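Local coordinates for protein L-threonine dehydrogenase (Flavobacterium frigidimaris, PDB 2YY7) that probably catalyses the NAD-dependent oxidation of L-threonine at its 3-hydroxyl, as a member of the short-chain dehydrogenase-reductase superfamily with a Rossmann fold, at residues T185-A197 against S246-K258. Numbering follows the deposited sequence.
Sequences TDYAVDIFYKAIA and SFTPTEIANEIKK
I252 enters a hollow lined by Y187, A188, I191 and F192, a knob-into-hole fit between helices 187-197 and 249-257 in the C-terminal part of this NAD(P)-dependent epimerase/dehydratase fold. The helices run roughly parallel, crossing at -32° with their axes 10.8 Å apart, and no hydrogen bond links them. Branched isoleucine suits the knob: CG1 lies anti to the backbone N (chi1 179°) and carries CD1 to within 3.7 Å of F192 CE2, while CG2 meets the edge of the Y187 ring. Small A188 lets that CD1 settle close to the helix backbone.

One turn on, I256 uses each branch differently. Its CD1 sits over one face of the F192 ring, a CH-pi contact 4.1 Å from the centroid, and also touches I191 CG1 at 3.7 Å; its CG2 faces A195, whose lone methyl leaves room for it. I191, branched like the knob, meets I256 CD1 with both CG1 and CG2 and extends its own CD1 to A253, a small residue that leaves room for it, 4.0 Å from A253 CA. Beyond the pair, M307 of helix 300-311 also packs on F192, and Y201 of strand 200-203 on I191.

At the N-terminal end, Y187 crosses P249 at about a right angle, its CZ 3.5 Å from P249 CG. Proline fits a first helical turn, where its missing N-H costs no bond. T248, the N-cap, and E251 form a capping box across that turn: E251 N donates to T248 OG1 and T248 N to E251 OE1. Replacing Y187 with an alanine would probably open a gap beside P249 and I252 and leave the water bound to F247 without its phenolic partner. That water accepts from Y187 OH, in the plane of the ring, and donates to F247 O, at 2.7 Å from each oxygen.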
loop_
_atom_site.group_PDB
_atom_site.type_symbol
_atom_site.label_atom_id
_atom_site.label_comp_id
_atom_site.label_asym_id
_atom_site.label_seq_id
_atom_site.Cartn_x
_atom_site.Cartn_y
_atom_site.Cartn_z
ATOM N N THR A 185 -1.711 12.714 -17.206
ATOM C CA THR A 185 -1.488 14.134 -17.445
ATOM C C THR A 185 -0.809 14.412 -18.787
ATOM O O THR A 185 -0.490 15.559 -19.102
ATOM C CB THR A 185 -0.618 14.729 -16.317
ATOM O OG1 THR A 185 0.568 13.941 -16.158
ATOM C CG2 THR A 185 -1.381 14.734 -15.000
ATOM N N ASP A 186 -0.600 13.367 -19.581
ATOM C CA ASP A 186 0.072 13.507 -20.869
ATOM C C ASP A 186 -0.562 14.501 -21.845
ATOM O O ASP A 186 0.102 14.956 -22.778
ATOM C CB ASP A 186 0.201 12.136 -21.537
ATOM C CG ASP A 186 1.128 11.193 -20.776
ATOM O OD1 ASP A 186 1.574 11.542 -19.659
ATOM O OD2 ASP A 186 1.412 10.100 -21.299
ATOM N N TYR A 187 -1.828 14.853 -21.635
ATOM C CA TYR A 187 -2.484 15.798 -22.538
ATOM C C TYR A 187 -1.779 17.155 -22.524
ATOM O O TYR A 187 -1.805 17.877 -23.519
ATOM C CB TYR A 187 -3.960 16.001 -22.163
ATOM C CG TYR A 187 -4.193 17.145 -21.201
ATOM C CD1 TYR A 187 -4.170 16.942 -19.821
ATOM C CD2 TYR A 187 -4.386 18.448 -21.671
ATOM C CE1 TYR A 187 -4.333 18.012 -18.931
ATOM C CE2 TYR A 187 -4.541 19.522 -20.790
ATOM C CZ TYR A 187 -4.513 19.293 -19.424
ATOM O OH TYR A 187 -4.649 20.354 -18.552
ATOM N N ALA A 188 -1.160 17.497 -21.393
ATOM C CA ALA A 188 -0.468 18.778 -21.247
ATOM C C ALA A 188 0.794 18.862 -22.105
ATOM O O ALA A 188 1.396 19.928 -22.238
ATOM C CB ALA A 188 -0.128 19.031 -19.779
ATOM N N VAL A 189 1.203 17.725 -22.659
ATOM C CA VAL A 189 2.360 17.668 -23.538
ATOM C C VAL A 189 1.817 17.591 -24.966
ATOM O O VAL A 189 2.188 18.385 -25.830
ATOM C CB VAL A 189 3.233 16.425 -23.248
ATOM C CG1 VAL A 189 4.356 16.311 -24.285
ATOM C CG2 VAL A 189 3.820 16.532 -21.847
ATOM N N ASP A 190 0.914 16.643 -25.194
ATOM C CA ASP A 190 0.310 16.448 -26.509
ATOM C C ASP A 190 -0.283 17.736 -27.087
ATOM O O ASP A 190 -0.121 18.031 -28.272
ATOM C CB ASP A 190 -0.784 15.384 -26.422
ATOM C CG ASP A 190 -0.231 13.994 -26.180
ATOM O OD1 ASP A 190 -1.039 13.077 -25.918
ATOM O OD2 ASP A 190 1.003 13.816 -26.255
ATOM N N ILE A 191 -0.971 18.496 -26.241
ATOM C CA ILE A 191 -1.606 19.740 -26.658
ATOM C C ILE A 191 -0.619 20.669 -27.359
ATOM O O ILE A 191 -0.996 21.409 -28.266
ATOM C CB ILE A 191 -2.236 20.465 -25.445
ATOM C CG1 ILE A 191 -3.123 21.617 -25.920
ATOM C CG2 ILE A 191 -1.143 20.968 -24.513
ATOM C CD1 ILE A 191 -3.909 22.276 -24.796
ATOM N N PHE A 192 0.642 20.633 -26.942
ATOM C CA PHE A 192 1.656 21.476 -27.568
ATOM C C PHE A 192 2.016 20.958 -28.961
ATOM O O PHE A 192 2.100 21.732 -29.911
ATOM C CB PHE A 192 2.910 21.550 -26.682
ATOM C CG PHE A 192 2.792 22.533 -25.537
ATOM C CD1 PHE A 192 2.950 23.898 -25.755
ATOM C CD2 PHE A 192 2.508 22.093 -24.244
ATOM C CE1 PHE A 192 2.828 24.815 -24.703
ATOM C CE2 PHE A 192 2.383 23.000 -23.188
ATOM C CZ PHE A 192 2.544 24.363 -23.419
ATOM N N TYR A 193 2.210 19.650 -29.092
ATOM C CA TYR A 193 2.556 19.086 -30.392
ATOM C C TYR A 193 1.448 19.262 -31.427
ATOM O O TYR A 193 1.723 19.575 -32.589
ATOM C CB TYR A 193 2.916 17.601 -30.261
ATOM C CG TYR A 193 4.271 17.372 -29.626
ATOM C CD1 TYR A 193 4.420 17.325 -28.241
ATOM C CD2 TYR A 193 5.417 17.255 -30.413
ATOM C CE1 TYR A 193 5.679 17.168 -27.654
ATOM C CE2 TYR A 193 6.676 17.102 -29.838
ATOM C CZ TYR A 193 6.800 17.061 -28.458
ATOM O OH TYR A 193 8.047 16.933 -27.889
ATOM N N LYS A 194 0.201 19.068 -31.006
ATOM C CA LYS A 194 -0.939 19.200 -31.910
ATOM C C LYS A 194 -1.265 20.662 -32.214
ATOM O O LYS A 194 -1.715 20.982 -33.311
ATOM C CB LYS A 194 -2.177 18.514 -31.321
ATOM C CG LYS A 194 -2.009 17.029 -31.057
ATOM C CD LYS A 194 -1.686 16.259 -32.322
ATOM C CE LYS A 194 -1.525 14.784 -32.014
ATOM N NZ LYS A 194 -1.022 14.015 -33.184
ATOM N N ALA A 195 -1.047 21.544 -31.243
ATOM C CA ALA A 195 -1.306 22.964 -31.445
ATOM C C ALA A 195 -0.357 23.490 -32.515
ATOM O O ALA A 195 -0.756 24.226 -33.415
ATOM C CB ALA A 195 -1.090 23.737 -30.141
ATOM N N ILE A 196 0.902 23.091 -32.405
ATOM C CA ILE A 196 1.939 23.519 -33.335
ATOM C C ILE A 196 1.848 22.818 -34.694
ATOM O O ILE A 196 2.028 23.445 -35.740
ATOM C CB ILE A 196 3.336 23.276 -32.714
ATOM C CG1 ILE A 196 3.484 24.124 -31.444
ATOM C CG2 ILE A 196 4.428 23.619 -33.710
ATOM C CD1 ILE A 196 4.763 23.871 -30.672
ATOM N N ALA A 197 1.551 21.524 -34.678
ATOM C CA ALA A 197 1.458 20.754 -35.910
ATOM C C ALA A 197 0.146 20.924 -36.666
ATOM O O ALA A 197 0.152 21.178 -37.873
ATOM C CB ALA A 197 1.698 19.272 -35.615
ATOM N N SER A 246 -0.932 24.321 -11.133
ATOM C CA SER A 246 -2.232 23.664 -11.116
ATOM C C SER A 246 -3.042 24.449 -12.131
ATOM O O SER A 246 -3.143 25.678 -12.040
ATOM C CB SER A 246 -2.899 23.736 -9.733
ATOM O OG SER A 246 -2.461 22.681 -8.886
ATOM N N PHE A 247 -3.579 23.744 -13.120
ATOM C CA PHE A 247 -4.373 24.374 -14.161
ATOM C C PHE A 247 -5.296 23.374 -14.842
ATOM O O PHE A 247 -5.137 22.165 -14.698
ATOM C CB PHE A 247 -3.452 25.055 -15.195
ATOM C CG PHE A 247 -2.490 24.113 -15.901
ATOM C CD1 PHE A 247 -2.938 23.235 -16.889
ATOM C CD2 PHE A 247 -1.130 24.135 -15.597
ATOM C CE1 PHE A 247 -2.043 22.391 -17.568
ATOM C CE2 PHE A 247 -0.222 23.296 -16.267
ATOM C CZ PHE A 247 -0.684 22.423 -17.254
ATOM N N THR A 248 -6.276 23.891 -15.573
ATOM C CA THR A 248 -7.236 23.067 -16.294
ATOM C C THR A 248 -6.863 23.085 -17.770
ATOM O O THR A 248 -6.030 23.886 -18.198
ATOM C CB THR A 248 -8.658 23.652 -16.188
ATOM O OG1 THR A 248 -8.654 24.976 -16.739
ATOM C CG2 THR A 248 -9.122 23.715 -14.738
ATOM N N PRO A 249 -7.461 22.188 -18.568
ATOM C CA PRO A 249 -7.144 22.177 -19.997
ATOM C C PRO A 249 -7.524 23.526 -20.615
ATOM O O PRO A 249 -6.805 24.052 -21.465
ATOM C CB PRO A 249 -7.995 21.029 -20.524
ATOM C CG PRO A 249 -7.976 20.066 -19.369
ATOM C CD PRO A 249 -8.212 20.980 -18.186
ATOM N N THR A 250 -8.650 24.088 -20.172
ATOM C CA THR A 250 -9.106 25.378 -20.686
ATOM C C THR A 250 -8.023 26.430 -20.481
ATOM O O THR A 250 -7.728 27.216 -21.387
ATOM C CB THR A 250 -10.398 25.864 -19.977
ATOM O OG1 THR A 250 -11.455 24.926 -20.202
ATOM C CG2 THR A 250 -10.826 27.225 -20.516
ATOM N N GLU A 251 -7.416 26.438 -19.298
ATOM C CA GLU A 251 -6.379 27.421 -19.007
ATOM C C GLU A 251 -5.105 27.237 -19.833
ATOM O O GLU A 251 -4.566 28.217 -20.346
ATOM C CB GLU A 251 -6.039 27.414 -17.510
ATOM C CG GLU A 251 -7.235 27.739 -16.614
ATOM C CD GLU A 251 -6.935 27.587 -15.129
ATOM O OE1 GLU A 251 -6.429 26.519 -14.723
ATOM O OE2 GLU A 251 -7.218 28.531 -14.362
ATOM N N ILE A 252 -4.611 26.005 -19.972
ATOM C CA ILE A 252 -3.391 25.820 -20.751
ATOM C C ILE A 252 -3.648 26.069 -22.235
ATOM O O ILE A 252 -2.776 26.564 -22.946
ATOM C CB ILE A 252 -2.753 24.412 -20.549
ATOM C CG1 ILE A 252 -1.491 24.304 -21.412
ATOM C CG2 ILE A 252 -3.739 23.311 -20.911
ATOM C CD1 ILE A 252 -0.597 23.127 -21.073
ATOM N N ALA A 253 -4.852 25.743 -22.697
ATOM C CA ALA A 253 -5.212 25.966 -24.093
ATOM C C ALA A 253 -5.278 27.475 -24.345
ATOM O O ALA A 253 -4.882 27.952 -25.406
ATOM C CB ALA A 253 -6.562 25.311 -24.405
ATOM N N ASN A 254 -5.773 28.221 -23.359
ATOM C CA ASN A 254 -5.877 29.674 -23.480
ATOM C C ASN A 254 -4.500 30.329 -23.485
ATOM O O ASN A 254 -4.284 31.332 -24.164
ATOM C CB ASN A 254 -6.717 30.262 -22.338
ATOM C CG ASN A 254 -8.210 30.042 -22.533
ATOM O OD1 ASN A 254 -8.673 29.788 -23.646
ATOM N ND2 ASN A 254 -8.974 30.162 -21.449
ATOM N N GLU A 255 -3.565 29.769 -22.725
ATOM C CA GLU A 255 -2.222 30.330 -22.689
ATOM C C GLU A 255 -1.563 30.104 -24.052
ATOM O O GLU A 255 -0.853 30.973 -24.564
ATOM C CB GLU A 255 -1.388 29.668 -21.589
ATOM C CG GLU A 255 -0.060 30.368 -21.336
ATOM C CD GLU A 255 -0.238 31.781 -20.811
ATOM O OE1 GLU A 255 0.701 32.589 -20.950
ATOM O OE2 GLU A 255 -1.315 32.084 -20.254
ATOM N N ILE A 256 -1.802 28.931 -24.633
ATOM C CA ILE A 256 -1.244 28.596 -25.942
ATOM C C ILE A 256 -1.821 29.517 -27.017
ATOM O O ILE A 256 -1.122 29.895 -27.963
ATOM C CB ILE A 256 -1.544 27.119 -26.314
ATOM C CG1 ILE A 256 -0.761 26.188 -25.386
ATOM C CG2 ILE A 256 -1.177 26.845 -27.773
ATOM C CD1 ILE A 256 -1.089 24.719 -25.567
ATOM N N LYS A 257 -3.091 29.884 -26.864
ATOM C CA LYS A 257 -3.759 30.763 -27.828
ATOM C C LYS A 257 -3.098 32.133 -27.941
ATOM O O LYS A 257 -3.265 32.822 -28.945
ATOM C CB LYS A 257 -5.235 30.937 -27.469
ATOM C CG LYS A 257 -6.077 29.711 -27.761
ATOM C CD LYS A 257 -7.537 29.927 -27.398
ATOM C CE LYS A 257 -8.367 28.703 -27.760
ATOM N NZ LYS A 257 -9.771 28.795 -27.273
ATOM N N LYS A 258 -2.357 32.527 -26.908
ATOM C CA LYS A 258 -1.659 33.808 -26.920
ATOM C C LYS A 258 -0.489 33.730 -27.896
ATOM O O LYS A 258 -0.033 34.748 -28.414
ATOM C CB LYS A 258 -1.139 34.156 -25.522
ATOM C CG LYS A 258 -2.229 34.371 -24.486
ATOM C CD LYS A 258 -1.633 34.737 -23.138
ATOM C CE LYS A 258 -2.711 34.823 -22.070
ATOM N NZ LYS A 258 -2.147 35.196 -20.743
HETATM O O HOH W 1 -5.239 19.834 -15.984
#